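Local coordinates for alpha-fucosidase (Bifidobacterium bifidum, PDB 2EAB), which probably removes alpha-1,2-linked L-fucose from glycans by hydrolysis, the work of the catalytic region that this chain represents within a longer protein, at residues A184-N189 with R388-L393; Y381-S386 with G438-P443. All blocks are in the same frame, centred on the assembly; numbering follows the deposited sequence.

From the N terminus, the chain first passes 184-189, at the end of strand 176-185. It then runs through 381-386, which ends helix 365-386, and through the loop residues 388-393 before reaching 438-443. Interaction 1 closes a loop of 198 residues when 388-393 meets 184-189; interaction 2 closes one of 51 residues when 438-443 returns to 381-386. The segments alternate along the sequence, so the two loops cross. Interaction 1 ties the N-terminal beta domain to the catalytic region, and interaction 2 joins two parts of the catalytic region. Their centres lie about 10 Å apart; Arg388 packs on Leu440, and Leu393 and Ser386 bind the same calcium ion through their carbonyl oxygens.

Interaction 1. Residues A184-N189 with R388-L393. With CA (calcium ion), chain C.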
ATOM      1  N   ALA A 184      -0.208 -17.428 -11.259  1.00  8.77           N
ATOM      2  CA  ALA A 184       1.171 -16.991 -11.418  1.00  8.71           C
ATOM      3  C   ALA A 184       1.945 -17.428 -10.193  1.00  8.72           C
ATOM      4  O   ALA A 184       1.692 -16.958  -9.079  1.00  8.61           O
ATOM      5  CB  ALA A 184       1.252 -15.488 -11.605  1.00  9.03           C
ATOM      6  N   SER A 185       2.870 -18.354 -10.412  1.00  8.75           N
ATOM      7  CA  SER A 185       3.656 -18.940  -9.348  1.00  8.81           C
ATOM      8  C   SER A 185       4.830 -18.056  -8.969  1.00  8.50           C
ATOM      9  O   SER A 185       5.591 -17.620  -9.834  1.00  8.64           O
ATOM     10  CB  SER A 185       4.174 -20.303  -9.786  1.00  8.98           C
ATOM     11  OG  SER A 185       5.139 -20.776  -8.869  1.00  9.57           O
ATOM     12  N   ASN A 186       4.980 -17.804  -7.672  1.00  8.52           N
ATOM     13  CA  ASN A 186       6.187 -17.158  -7.183  1.00  8.87           C
ATOM     14  C   ASN A 186       7.388 -18.126  -7.155  1.00  9.51           C
ATOM     15  O   ASN A 186       8.437 -17.795  -7.704  1.00  9.58           O
ATOM     16  CB  ASN A 186       5.953 -16.461  -5.835  1.00  8.81           C
ATOM     17  CG  ASN A 186       7.118 -15.582  -5.427  1.00  8.89           C
ATOM     18  OD1 ASN A 186       8.007 -16.022  -4.704  1.00  9.28           O
ATOM     19  ND2 ASN A 186       7.131 -14.339  -5.907  1.00  8.38           N
ATOM     20  N   PRO A 187       7.238 -19.338  -6.560  1.00 10.00           N
ATOM     21  CA  PRO A 187       8.373 -20.274  -6.542  1.00 10.44           C
ATOM     22  C   PRO A 187       8.976 -20.591  -7.912  1.00 10.39           C
ATOM     23  O   PRO A 187      10.194 -20.698  -8.028  1.00 10.81           O
ATOM     24  CB  PRO A 187       7.773 -21.547  -5.931  1.00 10.98           C
ATOM     25  CG  PRO A 187       6.655 -21.077  -5.112  1.00 11.10           C
ATOM     26  CD  PRO A 187       6.075 -19.899  -5.845  1.00 10.29           C
ATOM     27  N   ASP A 188       8.134 -20.741  -8.929  1.00 10.02           N
ATOM     28  CA  ASP A 188       8.617 -21.089 -10.265  1.00 10.16           C
ATOM     29  C   ASP A 188       8.604 -19.913 -11.238  1.00  9.85           C
ATOM     30  O   ASP A 188       8.928 -20.066 -12.418  1.00 10.04           O
ATOM     31  CB  ASP A 188       7.859 -22.304 -10.803  1.00 10.48           C
ATOM     32  CG  ASP A 188       8.276 -23.588 -10.110  1.00 11.38           C
ATOM     33  OD1 ASP A 188       9.477 -23.926 -10.171  1.00 12.57           O
ATOM     34  OD2 ASP A 188       7.417 -24.240  -9.481  1.00 12.59           O
ATOM     35  N   ASN A 189       8.248 -18.741 -10.715  1.00  9.60           N
ATOM     36  CA  ASN A 189       8.353 -17.477 -11.443  1.00  9.68           C
ATOM     37  C   ASN A 189       7.697 -17.502 -12.824  1.00  9.43           C
ATOM     38  O   ASN A 189       8.271 -17.036 -13.814  1.00  9.29           O
ATOM     39  CB  ASN A 189       9.815 -17.043 -11.547  1.00  9.80           C
ATOM     40  CG  ASN A 189       9.950 -15.587 -11.903  1.00  9.83           C
ATOM     41  OD1 ASN A 189       9.073 -14.787 -11.581  1.00  9.78           O
ATOM     42  ND2 ASN A 189      11.035 -15.234 -12.574  1.00 10.30           N
ATOM     43  N   ARG A 388       5.669  -9.304  -3.374  1.00  7.38           N
ATOM     44  CA  ARG A 388       6.300 -10.463  -2.746  1.00  7.84           C
ATOM     45  C   ARG A 388       7.707 -10.118  -2.279  1.00  8.49           C
ATOM     46  O   ARG A 388       8.267  -9.094  -2.677  1.00  8.09           O
ATOM     47  CB  ARG A 388       6.299 -11.670  -3.690  1.00  7.83           C
ATOM     48  CG  ARG A 388       4.909 -12.243  -3.959  1.00  7.63           C
ATOM     49  CD  ARG A 388       4.230 -12.741  -2.681  1.00  8.08           C
ATOM     50  NE  ARG A 388       4.993 -13.793  -2.000  1.00  8.02           N
ATOM     51  CZ  ARG A 388       4.859 -15.098  -2.227  1.00  8.68           C
ATOM     52  NH1 ARG A 388       3.978 -15.550  -3.113  1.00  9.39           N
ATOM     53  NH2 ARG A 388       5.611 -15.958  -1.548  1.00  9.50           N
ATOM     54  N   GLU A 389       8.277 -10.976  -1.432  1.00  9.56           N
ATOM     55  CA  GLU A 389       9.626 -10.756  -0.893  1.00 10.74           C
ATOM     56  C   GLU A 389      10.640 -10.508  -1.993  1.00 10.55           C
ATOM     57  O   GLU A 389      11.577  -9.730  -1.807  1.00 11.29           O
ATOM     58  CB  GLU A 389      10.093 -11.955  -0.065  1.00 11.31           C
ATOM     59  CG  GLU A 389       9.280 -12.207   1.174  1.00 15.27           C
ATOM     60  CD  GLU A 389       9.475 -13.607   1.724  1.00 18.92           C
ATOM     61  OE1 GLU A 389      10.584 -13.900   2.222  1.00 21.11           O
ATOM     62  OE2 GLU A 389       8.509 -14.408   1.664  1.00 19.39           O
ATOM     63  N   ASN A 390      10.452 -11.167  -3.132  1.00 10.39           N
ATOM     64  CA  ASN A 390      11.383 -11.034  -4.239  1.00 10.07           C
ATOM     65  C   ASN A 390      10.898 -10.141  -5.385  1.00  9.36           C
ATOM     66  O   ASN A 390      11.495 -10.136  -6.459  1.00  9.95           O
ATOM     67  CB  ASN A 390      11.814 -12.412  -4.754  1.00 10.43           C
ATOM     68  CG  ASN A 390      10.680 -13.178  -5.413  1.00 10.62           C
ATOM     69  OD1 ASN A 390       9.535 -12.722  -5.466  1.00 10.85           O
ATOM     70  ND2 ASN A 390      11.000 -14.360  -5.922  1.00 13.27           N
ATOM     71  N   SER A 391       9.836  -9.372  -5.155  1.00  8.31           N
ATOM     72  CA  SER A 391       9.442  -8.331  -6.107  1.00  7.84           C
ATOM     73  C   SER A 391      10.554  -7.312  -6.228  1.00  7.13           C
ATOM     74  O   SER A 391      11.220  -6.977  -5.239  1.00  7.46           O
ATOM     75  CB  SER A 391       8.182  -7.604  -5.643  1.00  7.54           C
ATOM     76  OG  SER A 391       7.041  -8.434  -5.722  1.00  7.44           O
ATOM     77  N   GLN A 392      10.750  -6.805  -7.436  1.00  6.61           N
ATOM     78  CA  GLN A 392      11.723  -5.740  -7.622  1.00  6.59           C
ATOM     79  C   GLN A 392      11.201  -4.381  -7.176  1.00  6.37           C
ATOM     80  O   GLN A 392      11.991  -3.514  -6.818  1.00  6.94           O
ATOM     81  CB  GLN A 392      12.192  -5.682  -9.072  1.00  6.57           C
ATOM     82  CG  GLN A 392      12.914  -6.940  -9.513  1.00  7.55           C
ATOM     83  CD  GLN A 392      13.714  -6.724 -10.766  1.00  7.06           C
ATOM     84  OE1 GLN A 392      14.767  -6.097 -10.735  1.00  8.47           O
ATOM     85  NE2 GLN A 392      13.216  -7.238 -11.882  1.00  7.28           N
ATOM     86  N   LEU A 393       9.881  -4.205  -7.201  1.00  6.23           N
ATOM     87  CA  LEU A 393       9.246  -2.940  -6.851  1.00  6.01           C
ATOM     88  C   LEU A 393       8.058  -3.189  -5.930  1.00  6.04           C
ATOM     89  O   LEU A 393       7.435  -4.248  -5.999  1.00  5.92           O
ATOM     90  CB  LEU A 393       8.796  -2.199  -8.117  1.00  6.01           C
ATOM     91  CG  LEU A 393       9.943  -1.662  -8.985  1.00  6.19           C
ATOM     92  CD1 LEU A 393       9.452  -1.241 -10.358  1.00  7.36           C
ATOM     93  CD2 LEU A 393      10.691  -0.525  -8.302  1.00  7.10           C
TER
HETATM   94 CA    CA C 899       5.547  -5.446  -7.492  1.00  8.30          CA
HETATM   95  O   HOH W   1       9.095 -14.254  -2.743  1.00 12.13           O
HETATM   96  O   HOH W   2      10.128 -15.870  -8.334  1.00 15.40           O
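Asn186 and Arg388 mark the closest approach of the two backbones, and with their CA atoms 8.0 Å apart the contact falls to side chains. Strand 176-185 ends just before Asn186 in an ST motif, Ser185 OG accepting from Asp188 N at 3.0 Å. Across from it, Arg388-Ser391 forms a type I beta turn. Asn186 swings CG anti to its backbone N (chi1 -170°), laying the amide over one face of the Arg388 guanidinium, offset toward the rim, with the planes 24° apart; Asn186 CB is 3.5 Å from Arg388 NH1. Asn186 ND2 donates to Asn390 OD1 at 2.9 Å, nearly straight at 170°. ND2 also bonds Asn56 O, which should fix the amide's rotation, while Asp326 holds Arg388 NH1 in a salt bridge. Water 2 bridges Asn186 O and Asn390 ND2. With an alanine in place of Asn186, Asn390 OD1 and Asn56 O would probably lose their shared donor, and the guanidinium the amide stacked over its face. Beyond the turn, Leu393 O binds calcium at 2.7 Å, alongside Glu77 OE2 and Ser386 O, so the contact lies beside, not in, the calcium site, at the interface between the N-terminal beta domain and the catalytic domain.

Interaction 2. Residues Y381-S386 with G438-P443; sequences YLTIGS and GELAEP. With CA (calcium ion), chain C.
Leu440 drives CD1 against the helix residues Thr383 and Ile384 in a buried apolar contact inside the catalytic domain, whose helical core in family 95 is an (alpha/alpha)6 barrel. Helix 365-386 is met here by the 3-10 segment 438-441 that leads into helix 442-450; this segment carries the Ala441 N to Gly438 O bond of 3.1 Å. The backbones come nearest at Ile384 and Leu440, with CA atoms 7.3 Å apart. The Leu440 side chain crosses those of Thr383 and Ile384 at a slant. Leu440 CD1 does most of the touching, 3.8 Å from Thr383 CG2 and 3.9 Å from Ile384 CA, with Ile384 CG1 at 4.0 Å from the same leucine methyl. Thr383 offers its methyl because CG2 is anti to the backbone N, which turns OG1 back to bond Gly379 O within the helix. Ile384 also packs against helix 316-331, on His327, Ile330 and Tyr331, and Phe770 of helix 767-780 touches Thr383. Leu440 O accepts from Ser387 OG, adding a polar tie near the helix end. There Ser386 OG donates to Leu382 O at 2.8 Å, one turn back, while Ser386 O binds calcium at 2.7 Å.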
ATOM      1  N   TYR A 381      -5.182 -10.803  -0.262  1.00  6.80           N
ATOM      2  CA  TYR A 381      -4.932 -11.447  -1.546  1.00  6.89           C
ATOM      3  C   TYR A 381      -4.126 -10.550  -2.494  1.00  6.65           C
ATOM      4  O   TYR A 381      -3.154 -10.995  -3.107  1.00  6.96           O
ATOM      5  CB  TYR A 381      -6.265 -11.853  -2.194  1.00  7.28           C
ATOM      6  CG  TYR A 381      -6.093 -12.354  -3.602  1.00  7.08           C
ATOM      7  CD1 TYR A 381      -5.776 -13.683  -3.852  1.00  7.69           C
ATOM      8  CD2 TYR A 381      -6.208 -11.485  -4.689  1.00  6.99           C
ATOM      9  CE1 TYR A 381      -5.593 -14.141  -5.151  1.00  7.63           C
ATOM     10  CE2 TYR A 381      -6.024 -11.930  -5.988  1.00  7.51           C
ATOM     11  CZ  TYR A 381      -5.717 -13.257  -6.211  1.00  7.91           C
ATOM     12  OH  TYR A 381      -5.530 -13.698  -7.496  1.00  7.68           O
ATOM     13  N   LEU A 382      -4.538  -9.288  -2.598  1.00  6.37           N
ATOM     14  CA  LEU A 382      -3.933  -8.353  -3.544  1.00  6.53           C
ATOM     15  C   LEU A 382      -2.505  -7.999  -3.157  1.00  6.60           C
ATOM     16  O   LEU A 382      -1.695  -7.673  -4.029  1.00  6.75           O
ATOM     17  CB  LEU A 382      -4.785  -7.091  -3.704  1.00  6.79           C
ATOM     18  CG  LEU A 382      -6.124  -7.285  -4.425  1.00  6.47           C
ATOM     19  CD1 LEU A 382      -6.967  -6.032  -4.270  1.00  8.01           C
ATOM     20  CD2 LEU A 382      -5.937  -7.644  -5.909  1.00  7.26           C
ATOM     21  N   THR A 383      -2.197  -8.074  -1.859  1.00  6.40           N
ATOM     22  CA  THR A 383      -0.821  -7.906  -1.400  1.00  6.36           C
ATOM     23  C   THR A 383       0.043  -9.061  -1.910  1.00  6.48           C
ATOM     24  O   THR A 383       1.121  -8.844  -2.464  1.00  6.62           O
ATOM     25  CB  THR A 383      -0.720  -7.833   0.142  1.00  6.27           C
ATOM     26  OG1 THR A 383      -1.588  -6.815   0.649  1.00  6.54           O
ATOM     27  CG2 THR A 383       0.701  -7.512   0.569  1.00  6.94           C
ATOM     28  N   ILE A 384      -0.439 -10.289  -1.722  1.00  6.59           N
ATOM     29  CA  ILE A 384       0.271 -11.470  -2.212  1.00  7.08           C
ATOM     30  C   ILE A 384       0.501 -11.392  -3.727  1.00  6.90           C
ATOM     31  O   ILE A 384       1.579 -11.721  -4.211  1.00  6.94           O
ATOM     32  CB  ILE A 384      -0.474 -12.777  -1.839  1.00  7.34           C
ATOM     33  CG1 ILE A 384      -0.692 -12.859  -0.321  1.00  7.33           C
ATOM     34  CG2 ILE A 384       0.285 -14.003  -2.357  1.00  8.48           C
ATOM     35  CD1 ILE A 384      -1.671 -13.944   0.102  1.00  7.91           C
ATOM     36  N   GLY A 385      -0.508 -10.943  -4.465  1.00  7.06           N
ATOM     37  CA  GLY A 385      -0.402 -10.848  -5.917  1.00  7.04           C
ATOM     38  C   GLY A 385       0.531  -9.769  -6.444  1.00  7.16           C
ATOM     39  O   GLY A 385       1.088  -9.912  -7.534  1.00  7.14           O
ATOM     40  N   SER A 386       0.709  -8.690  -5.680  1.00  6.89           N
ATOM     41  CA  SER A 386       1.449  -7.512  -6.167  1.00  6.88           C
ATOM     42  C   SER A 386       2.774  -7.198  -5.468  1.00  6.94           C
ATOM     43  O   SER A 386       3.567  -6.410  -5.985  1.00  6.92           O
ATOM     44  CB  SER A 386       0.563  -6.263  -6.119  1.00  7.13           C
ATOM     45  OG  SER A 386       0.287  -5.872  -4.787  1.00  7.57           O
ATOM     46  N   GLY A 438       4.057  -9.763   6.890  1.00  6.67           N
ATOM     47  CA  GLY A 438       5.195  -8.870   7.127  1.00  7.17           C
ATOM     48  C   GLY A 438       6.322  -8.991   6.114  1.00  7.45           C
ATOM     49  O   GLY A 438       6.938  -7.988   5.738  1.00  7.48           O
ATOM     50  N   GLU A 439       6.600 -10.211   5.663  1.00  7.81           N
ATOM     51  CA  GLU A 439       7.676 -10.416   4.695  1.00  8.32           C
ATOM     52  C   GLU A 439       7.408  -9.695   3.373  1.00  7.42           C
ATOM     53  O   GLU A 439       8.336  -9.389   2.621  1.00  7.59           O
ATOM     54  CB  GLU A 439       7.923 -11.908   4.455  1.00  9.70           C
ATOM     55  CG  GLU A 439       6.792 -12.635   3.763  1.00 12.90           C
ATOM     56  CD  GLU A 439       5.845 -13.341   4.708  1.00 15.52           C
ATOM     57  OE1 GLU A 439       5.557 -12.814   5.807  1.00 12.94           O
ATOM     58  OE2 GLU A 439       5.388 -14.446   4.341  1.00 18.95           O
ATOM     59  N   LEU A 440       6.135  -9.417   3.102  1.00  6.73           N
ATOM     60  CA  LEU A 440       5.740  -8.800   1.844  1.00  6.75           C
ATOM     61  C   LEU A 440       6.010  -7.294   1.822  1.00  6.40           C
ATOM     62  O   LEU A 440       5.837  -6.646   0.790  1.00  6.63           O
ATOM     63  CB  LEU A 440       4.282  -9.122   1.512  1.00  7.05           C
ATOM     64  CG  LEU A 440       3.899 -10.608   1.501  1.00  7.77           C
ATOM     65  CD1 LEU A 440       2.545 -10.805   0.850  1.00  8.28           C
ATOM     66  CD2 LEU A 440       4.939 -11.473   0.810  1.00  8.42           C
ATOM     67  N   ALA A 441       6.461  -6.742   2.949  1.00  6.56           N
ATOM     68  CA  ALA A 441       6.920  -5.355   2.998  1.00  6.54           C
ATOM     69  C   ALA A 441       8.327  -5.187   2.435  1.00  6.38           C
ATOM     70  O   ALA A 441       8.766  -4.059   2.204  1.00  6.15           O
ATOM     71  CB  ALA A 441       6.873  -4.837   4.422  1.00  7.21           C
ATOM     72  N   GLU A 442       9.041  -6.290   2.219  1.00  6.52           N
ATOM     73  CA  GLU A 442      10.434  -6.210   1.774  1.00  6.82           C
ATOM     74  C   GLU A 442      10.658  -5.279   0.569  1.00  6.45           C
ATOM     75  O   GLU A 442      11.565  -4.449   0.610  1.00  6.33           O
ATOM     76  CB  GLU A 442      11.023  -7.604   1.516  1.00  7.13           C
ATOM     77  CG  GLU A 442      12.467  -7.614   0.981  1.00  8.66           C
ATOM     78  CD  GLU A 442      13.465  -6.860   1.858  1.00  9.39           C
ATOM     79  OE1 GLU A 442      13.297  -6.831   3.099  1.00 10.40           O
ATOM     80  OE2 GLU A 442      14.438  -6.311   1.294  1.00 11.57           O
ATOM     81  N   PRO A 443       9.854  -5.411  -0.507  1.00  6.22           N
ATOM     82  CA  PRO A 443      10.097  -4.492  -1.628  1.00  6.48           C
ATOM     83  C   PRO A 443       9.901  -3.011  -1.286  1.00  6.22           C
ATOM     84  O   PRO A 443      10.530  -2.166  -1.917  1.00  6.07           O
ATOM     85  CB  PRO A 443       9.107  -4.955  -2.704  1.00  7.19           C
ATOM     86  CG  PRO A 443       8.090  -5.742  -1.983  1.00  7.21           C
ATOM     87  CD  PRO A 443       8.794  -6.386  -0.827  1.00  6.52           C
TER
HETATM   88 CA    CA C 899       5.547  -5.446  -7.492  1.00  8.30          CA